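Local coordinates for diguanylate cyclase/phosphodiesterase-domain containing protein (Thermotoga maritima MSB8, PDB 6KHU), which is a putative diguanylate cyclase with a GGDEF-type domain, the family that makes cyclic di-GMP from GTP, although its own activity is only inferred, at residues T31-V39 with I123-A131; A47-C58 with R92-I103. All blocks are in the same frame, centred on the assembly; numbering follows the deposited sequence.

In the fold
From the N terminus the chain runs through helix 9-26 into strand 30-37, which carries one side of contact 1 and packs against contact 2. Helix 41-57 follows directly and packs on one side of the mixed sheet; after the strands 65-68 and 73-79, helix 86-100 returns beside it, and contact 2 closes this inner loop of 33 residues between segments. Strand 105-112 then extends the sheet beyond 30-37, and helix 119-130 folds back onto the strand to close contact 1, so contact 2 is nested within contact 1. The centres of the two contacts lie about 15 Å apart. Val35 and Thr37 pack on Ile51 and Phe33 on Ile93, joining them through the strand.

Contact 1 of 2, residues T31-V39 with I123-A131; sequences TIFFVKTKV and ILDLEKAVA
Leu126 lays its CB over one face of the Phe34 ring, 3.7 Å from the centroid and only 9° off the ring normal, a CH-pi contact. Around the same ring, Ile123 brings CD1 to within 4.0 Å of Phe34 CZ, its side chain running at about a right angle to that of the phenylalanine, while Val130 CG2 lies at the ring edge. Leu126 CD1 reaches on to Ile32 CG2 at 3.5 Å, a methyl that chi1 of -57° sets anti to the backbone N. Toward the C-terminal ends of both strand and helix, Lys36 runs its extended chain alongside, with CD 3.3 Å from Val130 O. Lys38 NZ gives hydrogen bonds of 2.9 Å to Val130 O and of 2.9 Å to Ala131 O, approaching each from above its carbonyl plane; such a charge probably suits the negative end of the helix. Ser106 OG is also hydrogen-bonded to Lys38 NZ; Tyr69 meets the Phe34 ring and its OH is hydrogen-bonded to Glu127 OE2. Strand 30-37 lies between strands 73-79 and 105-112, and its alternate side chains Ile32, Phe34 and Lys36 face helix 119-130: a helix packed on one side of the mixed sheet in a GGDEF-family alpha/beta sandwich.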
loop_
_atom_site.group_PDB
_atom_site.type_symbol
_atom_site.label_atom_id
_atom_site.label_comp_id
_atom_site.label_asym_id
_atom_site.label_seq_id
_atom_site.Cartn_x
_atom_site.Cartn_y
_atom_site.Cartn_z
ATOM N N THR A 31 2.539 3.601 7.818
ATOM C CA THR A 31 3.165 2.504 7.099
ATOM C C THR A 31 2.711 2.497 5.649
ATOM O O THR A 31 1.536 2.734 5.356
ATOM C CB THR A 31 2.850 1.169 7.792
ATOM O OG1 THR A 31 3.407 1.196 9.115
ATOM C CG2 THR A 31 3.461 0.001 7.031
ATOM N N ILE A 32 3.661 2.247 4.748
ATOM C CA ILE A 32 3.421 2.133 3.314
ATOM C C ILE A 32 3.504 0.661 2.931
ATOM O O ILE A 32 4.464 -0.026 3.297
ATOM C CB ILE A 32 4.447 2.947 2.503
ATOM C CG1 ILE A 32 4.429 4.421 2.923
ATOM C CG2 ILE A 32 4.176 2.810 1.011
ATOM C CD1 ILE A 32 5.570 5.234 2.339
ATOM N N PHE A 33 2.514 0.181 2.185
ATOM C CA PHE A 33 2.517 -1.178 1.662
ATOM C C PHE A 33 2.539 -1.112 0.143
ATOM O O PHE A 33 1.829 -0.293 -0.455
ATOM C CB PHE A 33 1.270 -1.995 2.120
ATOM C CG PHE A 33 1.132 -2.156 3.616
ATOM C CD1 PHE A 33 0.622 -1.133 4.394
ATOM C CD2 PHE A 33 1.465 -3.352 4.230
ATOM C CE1 PHE A 33 0.475 -1.277 5.753
ATOM C CE2 PHE A 33 1.327 -3.498 5.602
ATOM C CZ PHE A 33 0.836 -2.453 6.364
ATOM N N PHE A 34 3.349 -1.979 -0.478
ATOM C CA PHE A 34 3.327 -2.211 -1.922
ATOM C C PHE A 34 2.879 -3.641 -2.207
ATOM O O PHE A 34 3.358 -4.585 -1.565
ATOM C CB PHE A 34 4.720 -2.014 -2.547
ATOM C CG PHE A 34 5.019 -0.608 -2.979
ATOM C CD1 PHE A 34 4.588 0.477 -2.229
ATOM C CD2 PHE A 34 5.765 -0.376 -4.140
ATOM C CE1 PHE A 34 4.884 1.786 -2.629
ATOM C CE2 PHE A 34 6.071 0.917 -4.547
ATOM C CZ PHE A 34 5.630 2.007 -3.790
ATOM N N VAL A 35 1.987 -3.808 -3.188
ATOM C CA VAL A 35 1.582 -5.128 -3.671
ATOM C C VAL A 35 1.728 -5.146 -5.192
ATOM O O VAL A 35 1.085 -4.355 -5.890
ATOM C CB VAL A 35 0.140 -5.484 -3.262
ATOM C CG1 VAL A 35 -0.264 -6.838 -3.851
ATOM C CG2 VAL A 35 0.002 -5.507 -1.744
ATOM N N LYS A 36 2.579 -6.029 -5.704
ATOM C CA LYS A 36 2.735 -6.210 -7.141
ATOM C C LYS A 36 2.120 -7.543 -7.546
ATOM O O LYS A 36 2.456 -8.582 -6.971
ATOM C CB LYS A 36 4.210 -6.165 -7.557
ATOM C CG LYS A 36 4.411 -6.432 -9.051
ATOM C CD LYS A 36 5.803 -6.032 -9.531
ATOM C CE LYS A 36 6.001 -6.467 -10.978
ATOM N NZ LYS A 36 7.335 -6.092 -11.524
ATOM N N THR A 37 1.214 -7.506 -8.523
ATOM C CA THR A 37 0.610 -8.719 -9.058
ATOM C C THR A 37 1.474 -9.266 -10.178
ATOM O O THR A 37 1.951 -8.515 -11.039
ATOM C CB THR A 37 -0.797 -8.463 -9.598
ATOM O OG1 THR A 37 -0.753 -7.428 -10.590
ATOM C CG2 THR A 37 -1.712 -8.045 -8.488
ATOM N N LYS A 38 1.659 -10.578 -10.167
ATOM C CA LYS A 38 2.506 -11.258 -11.140
ATOM C C LYS A 38 1.694 -12.397 -11.762
ATOM O O LYS A 38 1.978 -13.576 -11.550
ATOM C CB LYS A 38 3.802 -11.752 -10.480
ATOM C CG LYS A 38 4.712 -10.607 -10.030
ATOM C CD LYS A 38 5.811 -11.047 -9.083
ATOM C CE LYS A 38 6.820 -9.912 -8.899
ATOM N NZ LYS A 38 7.737 -10.118 -7.729
ATOM N N VAL A 39 0.666 -12.031 -12.527
ATOM C CA VAL A 39 -0.225 -12.993 -13.158
ATOM C C VAL A 39 -0.190 -12.795 -14.668
ATOM O O VAL A 39 0.329 -11.800 -15.179
ATOM C CB VAL A 39 -1.671 -12.894 -12.633
ATOM C CG1 VAL A 39 -1.716 -13.243 -11.151
ATOM C CG2 VAL A 39 -2.250 -11.506 -12.905
ATOM N N ILE A 123 10.497 4.601 -0.927
ATOM C CA ILE A 123 9.772 4.294 -2.162
ATOM C C ILE A 123 10.637 3.453 -3.098
ATOM O O ILE A 123 10.185 2.436 -3.643
ATOM C CB ILE A 123 9.296 5.594 -2.836
ATOM C CG1 ILE A 123 8.154 6.212 -2.021
ATOM C CG2 ILE A 123 8.850 5.338 -4.285
ATOM C CD1 ILE A 123 6.906 5.360 -2.030
ATOM N N LEU A 124 11.889 3.874 -3.313
ATOM C CA LEU A 124 12.826 3.075 -4.105
ATOM C C LEU A 124 12.974 1.671 -3.543
ATOM O O LEU A 124 12.953 0.689 -4.291
ATOM C CB LEU A 124 14.200 3.747 -4.154
ATOM C CG LEU A 124 14.579 4.660 -5.318
ATOM C CD1 LEU A 124 13.458 4.843 -6.320
ATOM C CD2 LEU A 124 15.090 6.000 -4.821
ATOM N N ASP A 125 13.126 1.560 -2.225
ATOM C CA ASP A 125 13.287 0.251 -1.603
ATOM C C ASP A 125 12.048 -0.616 -1.801
ATOM O O ASP A 125 12.157 -1.828 -2.011
ATOM C CB ASP A 125 13.573 0.413 -0.114
ATOM C CG ASP A 125 14.997 0.867 0.170
ATOM O OD1 ASP A 125 15.816 0.880 -0.771
ATOM O OD2 ASP A 125 15.295 1.211 1.342
ATOM N N LEU A 126 10.857 -0.020 -1.706
ATOM C CA LEU A 126 9.636 -0.807 -1.862
ATOM C C LEU A 126 9.512 -1.342 -3.280
ATOM O O LEU A 126 9.157 -2.511 -3.475
ATOM C CB LEU A 126 8.412 0.032 -1.491
ATOM C CG LEU A 126 8.153 0.138 0.009
ATOM C CD1 LEU A 126 7.363 1.403 0.338
ATOM C CD2 LEU A 126 7.454 -1.122 0.548
ATOM N N GLU A 127 9.802 -0.496 -4.278
ATOM C CA GLU A 127 9.867 -0.927 -5.675
ATOM C C GLU A 127 10.752 -2.162 -5.848
ATOM O O GLU A 127 10.334 -3.167 -6.440
ATOM C CB GLU A 127 10.404 0.213 -6.549
ATOM C CG GLU A 127 9.402 1.302 -6.837
ATOM C CD GLU A 127 9.970 2.422 -7.698
ATOM O OE1 GLU A 127 11.166 2.362 -8.070
ATOM O OE2 GLU A 127 9.217 3.371 -7.994
ATOM N N LYS A 128 11.992 -2.088 -5.358
ATOM C CA LYS A 128 12.909 -3.221 -5.485
ATOM C C LYS A 128 12.354 -4.459 -4.808
ATOM O O LYS A 128 12.501 -5.575 -5.328
ATOM C CB LYS A 128 14.291 -2.902 -4.894
ATOM C CG LYS A 128 14.959 -1.589 -5.294
ATOM C CD LYS A 128 14.671 -1.161 -6.727
ATOM C CE LYS A 128 14.424 0.352 -6.783
ATOM N NZ LYS A 128 13.737 0.806 -8.024
ATOM N N ALA A 129 11.715 -4.288 -3.640
ATOM C CA ALA A 129 11.317 -5.448 -2.845
ATOM C C ALA A 129 10.203 -6.271 -3.506
ATOM O O ALA A 129 10.091 -7.476 -3.246
ATOM C CB ALA A 129 10.882 -4.995 -1.457
ATOM N N VAL A 130 9.366 -5.653 -4.340
ATOM C CA VAL A 130 8.250 -6.352 -4.975
ATOM C C VAL A 130 8.496 -6.616 -6.446
ATOM O O VAL A 130 7.659 -7.269 -7.094
ATOM C CB VAL A 130 6.918 -5.588 -4.791
ATOM C CG1 VAL A 130 6.560 -5.459 -3.311
ATOM C CG2 VAL A 130 6.982 -4.218 -5.450
ATOM N N ALA A 131 9.619 -6.148 -6.994
ATOM C CA ALA A 131 9.856 -6.135 -8.439
ATOM C C ALA A 131 9.736 -7.527 -9.070
ATOM O O ALA A 131 10.084 -8.532 -8.439
ATOM C CB ALA A 131 11.235 -5.530 -8.739
#

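Contact 2 of 2, residues A47-C58 with R92-I103; sequences ALMKIGKILKEC and RIKNHIESIGGI. With ZN (zinc ion), chain C.
His96 and Glu57 set their flat groups nearly perpendicular, ring and carboxylate planes 79° apart, and share a zinc ion. His96 NE2 binds the metal at 2.0 Å, and so does Glu57 OE1 at 2.0 Å, with the second oxygen, OE2, farther from it at 2.7 Å. At the other nitrogen of the ring, His96 ND1 donates to Arg92 O (2.8 Å, 158°), an acceptor lying close to the ring plane. Since Arg92 O also takes the helical bond from His96 N, on the opposite face of its plane, one carbonyl grips both donors; the side-chain bond and the metal bond at NE2 together hold the ring's rotation. Glu57 reaches across from segment 47-58 on an extended chain, with CG anti to the backbone N. A water joins Cys58 O to Arg92 NH2 near this end.

Behind the site, Ile54 is a knob in a hole formed by Ile93, His96, Ile97 and Ile100. Its CD1 meets Ile100 CD1 tip to tip at 3.7 Å and also lies against His96 CB. Cys58 SG and Leu55 CD2 pack on the Ile93 side chain, and Ile51 CD1 meets Ile103 CG2 at the far end, beyond the turn through Gly101 and Gly102. On their sheet side, Ile51 and Leu55 rest on Phe74 and Ile93 on Ile107. The result is a pair of roughly antiparallel helices, 147° between their directions, lying on one side of the GGDEF-family sheet and bridged at their outer edge by a zinc ion that takes one ligand residue from each segment.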
loop_
_atom_site.group_PDB
_atom_site.type_symbol
_atom_site.label_atom_id
_atom_site.label_comp_id
_atom_site.label_asym_id
_atom_site.label_seq_id
_atom_site.Cartn_x
_atom_site.Cartn_y
_atom_site.Cartn_z
ATOM N N ALA A 47 -7.529 -9.776 -11.240
ATOM C CA ALA A 47 -6.775 -9.583 -10.008
ATOM C C ALA A 47 -6.670 -8.107 -9.617
ATOM O O ALA A 47 -6.598 -7.789 -8.423
ATOM C CB ALA A 47 -5.391 -10.204 -10.152
ATOM N N LEU A 48 -6.678 -7.194 -10.595
ATOM C CA LEU A 48 -6.527 -5.774 -10.285
ATOM C C LEU A 48 -7.673 -5.273 -9.414
ATOM O O LEU A 48 -7.450 -4.607 -8.394
ATOM C CB LEU A 48 -6.453 -4.950 -11.572
ATOM C CG LEU A 48 -5.140 -4.867 -12.354
ATOM C CD1 LEU A 48 -5.312 -3.961 -13.565
ATOM C CD2 LEU A 48 -3.994 -4.396 -11.482
HETATM N N MSE A 49 -8.908 -5.559 -9.811
HETATM C CA MSE A 49 -10.036 -5.024 -9.069
HETATM C C MSE A 49 -10.172 -5.741 -7.716
HETATM O O MSE A 49 -10.701 -5.169 -6.760
HETATM C CB MSE A 49 -11.322 -5.117 -9.900
HETATM C CG MSE A 49 -11.515 -3.934 -10.881
HETATM SE SE MSE A 49 -12.941 -4.248 -12.299
HETATM C CE MSE A 49 -12.359 -6.003 -12.956
ATOM N N LYS A 50 -9.640 -6.967 -7.624
ATOM C CA LYS A 50 -9.749 -7.745 -6.388
ATOM C C LYS A 50 -8.734 -7.297 -5.341
ATOM O O LYS A 50 -9.080 -7.109 -4.168
ATOM C CB LYS A 50 -9.572 -9.235 -6.681
ATOM C CG LYS A 50 -10.797 -9.888 -7.287
ATOM C CD LYS A 50 -10.565 -11.370 -7.562
ATOM C CE LYS A 50 -11.575 -11.900 -8.585
ATOM N NZ LYS A 50 -11.547 -13.389 -8.705
ATOM N N ILE A 51 -7.469 -7.151 -5.736
ATOM C CA ILE A 51 -6.484 -6.654 -4.787
ATOM C C ILE A 51 -6.762 -5.193 -4.456
ATOM O O ILE A 51 -6.541 -4.757 -3.319
ATOM C CB ILE A 51 -5.067 -6.891 -5.335
ATOM C CG1 ILE A 51 -4.765 -8.385 -5.269
ATOM C CG2 ILE A 51 -4.019 -6.110 -4.546
ATOM C CD1 ILE A 51 -3.898 -8.870 -6.369
ATOM N N GLY A 52 -7.297 -4.432 -5.413
ATOM C CA GLY A 52 -7.703 -3.067 -5.117
ATOM C C GLY A 52 -8.716 -2.997 -3.989
ATOM O O GLY A 52 -8.559 -2.225 -3.035
ATOM N N LYS A 53 -9.762 -3.823 -4.072
ATOM C CA LYS A 53 -10.762 -3.867 -3.012
ATOM C C LYS A 53 -10.146 -4.306 -1.689
ATOM O O LYS A 53 -10.514 -3.792 -0.625
ATOM C CB LYS A 53 -11.894 -4.813 -3.404
ATOM C CG LYS A 53 -13.089 -4.137 -4.070
ATOM C CD LYS A 53 -13.788 -5.110 -5.012
ATOM C CE LYS A 53 -15.285 -4.982 -4.924
ATOM N NZ LYS A 53 -15.910 -6.331 -4.866
ATOM N N ILE A 54 -9.216 -5.264 -1.738
ATOM C CA ILE A 54 -8.599 -5.780 -0.516
ATOM C C ILE A 54 -7.843 -4.668 0.203
ATOM O O ILE A 54 -7.957 -4.498 1.424
ATOM C CB ILE A 54 -7.674 -6.966 -0.842
ATOM C CG1 ILE A 54 -8.488 -8.220 -1.186
ATOM C CG2 ILE A 54 -6.699 -7.221 0.310
ATOM C CD1 ILE A 54 -7.636 -9.340 -1.785
ATOM N N LEU A 55 -7.059 -3.892 -0.549
ATOM C CA LEU A 55 -6.319 -2.785 0.056
ATOM C C LEU A 55 -7.254 -1.683 0.527
ATOM O O LEU A 55 -6.985 -1.035 1.548
ATOM C CB LEU A 55 -5.297 -2.225 -0.934
ATOM C CG LEU A 55 -4.196 -3.223 -1.273
ATOM C CD1 LEU A 55 -3.374 -2.686 -2.410
ATOM C CD2 LEU A 55 -3.334 -3.516 -0.061
ATOM N N LYS A 56 -8.337 -1.435 -0.215
ATOM C CA LYS A 56 -9.349 -0.495 0.258
ATOM C C LYS A 56 -9.889 -0.900 1.621
ATOM O O LYS A 56 -10.240 -0.038 2.437
ATOM C CB LYS A 56 -10.501 -0.397 -0.742
ATOM C CG LYS A 56 -10.301 0.616 -1.855
ATOM C CD LYS A 56 -9.923 2.000 -1.304
ATOM C CE LYS A 56 -11.036 2.635 -0.486
ATOM N NZ LYS A 56 -10.940 4.133 -0.488
ATOM N N GLU A 57 -9.960 -2.206 1.886
ATOM C CA GLU A 57 -10.450 -2.683 3.175
ATOM C C GLU A 57 -9.557 -2.244 4.327
ATOM O O GLU A 57 -10.039 -2.093 5.457
ATOM C CB GLU A 57 -10.562 -4.211 3.156
ATOM C CG GLU A 57 -11.471 -4.756 4.235
ATOM C CD GLU A 57 -11.571 -6.261 4.213
ATOM O OE1 GLU A 57 -11.717 -6.851 5.301
ATOM O OE2 GLU A 57 -11.520 -6.851 3.105
ATOM N N CYS A 58 -8.255 -2.058 4.075
ATOM C CA CYS A 58 -7.334 -1.614 5.124
ATOM C C CYS A 58 -7.508 -0.150 5.506
ATOM O O CYS A 58 -6.942 0.279 6.515
ATOM C CB CYS A 58 -5.883 -1.796 4.681
ATOM S SG CYS A 58 -5.460 -3.461 4.176
ATOM N N ARG A 92 -3.159 -9.793 7.104
ATOM C CA ARG A 92 -4.551 -9.705 6.676
ATOM C C ARG A 92 -4.645 -9.594 5.159
ATOM O O ARG A 92 -5.470 -10.269 4.532
ATOM C CB ARG A 92 -5.247 -8.514 7.354
ATOM C CG ARG A 92 -5.609 -8.743 8.826
ATOM C CD ARG A 92 -5.907 -7.430 9.558
ATOM N NE ARG A 92 -7.047 -6.726 8.973
ATOM C CZ ARG A 92 -7.238 -5.409 9.032
ATOM N NH1 ARG A 92 -8.314 -4.867 8.462
ATOM N NH2 ARG A 92 -6.360 -4.629 9.659
ATOM N N ILE A 93 -3.800 -8.759 4.548
ATOM C CA ILE A 93 -3.798 -8.650 3.091
ATOM C C ILE A 93 -3.487 -10.010 2.464
ATOM O O ILE A 93 -4.170 -10.456 1.528
ATOM C CB ILE A 93 -2.805 -7.569 2.624
ATOM C CG1 ILE A 93 -3.240 -6.180 3.128
ATOM C CG2 ILE A 93 -2.673 -7.600 1.093
ATOM C CD1 ILE A 93 -2.126 -5.163 3.134
ATOM N N LYS A 94 -2.469 -10.702 2.998
ATOM C CA LYS A 94 -2.086 -12.010 2.459
ATOM C C LYS A 94 -3.218 -13.024 2.600
ATOM O O LYS A 94 -3.512 -13.767 1.654
ATOM C CB LYS A 94 -0.819 -12.519 3.158
ATOM C CG LYS A 94 0.436 -11.664 2.863
ATOM C CD LYS A 94 1.742 -12.463 2.982
ATOM C CE LYS A 94 2.065 -12.781 4.435
ATOM N NZ LYS A 94 3.462 -13.292 4.611
ATOM N N ASN A 95 -3.875 -13.045 3.765
ATOM C CA ASN A 95 -5.016 -13.935 3.989
ATOM C C ASN A 95 -6.134 -13.682 2.985
ATOM O O ASN A 95 -6.749 -14.630 2.485
ATOM C CB ASN A 95 -5.553 -13.764 5.410
ATOM C CG ASN A 95 -4.614 -14.326 6.466
ATOM O OD1 ASN A 95 -3.635 -14.987 6.144
ATOM N ND2 ASN A 95 -4.925 -14.069 7.735
ATOM N N HIS A 96 -6.424 -12.415 2.683
ATOM C CA HIS A 96 -7.463 -12.135 1.689
ATOM C C HIS A 96 -7.047 -12.617 0.306
ATOM O O HIS A 96 -7.859 -13.202 -0.425
ATOM C CB HIS A 96 -7.798 -10.648 1.662
ATOM C CG HIS A 96 -8.669 -10.210 2.801
ATOM N ND1 HIS A 96 -8.220 -10.163 4.104
ATOM C CD2 HIS A 96 -9.968 -9.828 2.835
ATOM C CE1 HIS A 96 -9.206 -9.772 4.894
ATOM N NE2 HIS A 96 -10.279 -9.560 4.149
ATOM N N ILE A 97 -5.793 -12.368 -0.080
ATOM C CA ILE A 97 -5.315 -12.869 -1.364
ATOM C C ILE A 97 -5.303 -14.396 -1.362
ATOM O O ILE A 97 -5.631 -15.031 -2.373
ATOM C CB ILE A 97 -3.932 -12.272 -1.692
ATOM C CG1 ILE A 97 -3.976 -10.746 -1.573
ATOM C CG2 ILE A 97 -3.491 -12.675 -3.096
ATOM C CD1 ILE A 97 -2.671 -10.057 -1.901
ATOM N N GLU A 98 -4.969 -15.008 -0.217
ATOM C CA GLU A 98 -5.026 -16.466 -0.105
ATOM C C GLU A 98 -6.452 -16.972 -0.281
ATOM O O GLU A 98 -6.699 -17.936 -1.016
ATOM C CB GLU A 98 -4.459 -16.927 1.244
ATOM C CG GLU A 98 -4.537 -18.460 1.485
ATOM C CD GLU A 98 -3.806 -18.912 2.756
ATOM O OE1 GLU A 98 -2.991 -18.121 3.291
ATOM O OE2 GLU A 98 -4.041 -20.056 3.222
ATOM N N SER A 99 -7.408 -16.322 0.385
ATOM C CA SER A 99 -8.806 -16.707 0.258
ATOM C C SER A 99 -9.296 -16.686 -1.181
ATOM O O SER A 99 -10.275 -17.371 -1.495
ATOM C CB SER A 99 -9.678 -15.791 1.107
ATOM O OG SER A 99 -9.900 -16.364 2.381
ATOM N N ILE A 100 -8.659 -15.914 -2.062
ATOM C CA ILE A 100 -9.061 -15.930 -3.463
ATOM C C ILE A 100 -8.481 -17.142 -4.166
ATOM O O ILE A 100 -9.167 -17.807 -4.951
ATOM C CB ILE A 100 -8.635 -14.634 -4.168
ATOM C CG1 ILE A 100 -9.266 -13.419 -3.491
ATOM C CG2 ILE A 100 -8.996 -14.706 -5.644
ATOM C CD1 ILE A 100 -8.791 -12.084 -4.048
ATOM N N GLY A 101 -7.212 -17.438 -3.907
ATOM C CA GLY A 101 -6.529 -18.515 -4.591
ATOM C C GLY A 101 -6.034 -18.112 -5.961
ATOM O O GLY A 101 -6.662 -17.294 -6.635
ATOM N N GLY A 102 -4.893 -18.662 -6.373
ATOM C CA GLY A 102 -4.428 -18.550 -7.742
ATOM C C GLY A 102 -3.884 -17.204 -8.170
ATOM O O GLY A 102 -3.725 -16.986 -9.375
ATOM N N ILE A 103 -3.595 -16.293 -7.239
ATOM C CA ILE A 103 -2.976 -15.008 -7.568
ATOM C C ILE A 103 -1.536 -15.041 -7.077
ATOM O O ILE A 103 -1.280 -15.277 -5.888
ATOM C CB ILE A 103 -3.732 -13.820 -6.950
ATOM C CG1 ILE A 103 -5.180 -13.781 -7.428
ATOM C CG2 ILE A 103 -3.065 -12.507 -7.323
ATOM C CD1 ILE A 103 -5.963 -12.629 -6.823
HETATM ZN ZN ZN C . -11.992 -8.819 4.936
HETATM O O HOH W 1 -6.226 -1.642 8.777
#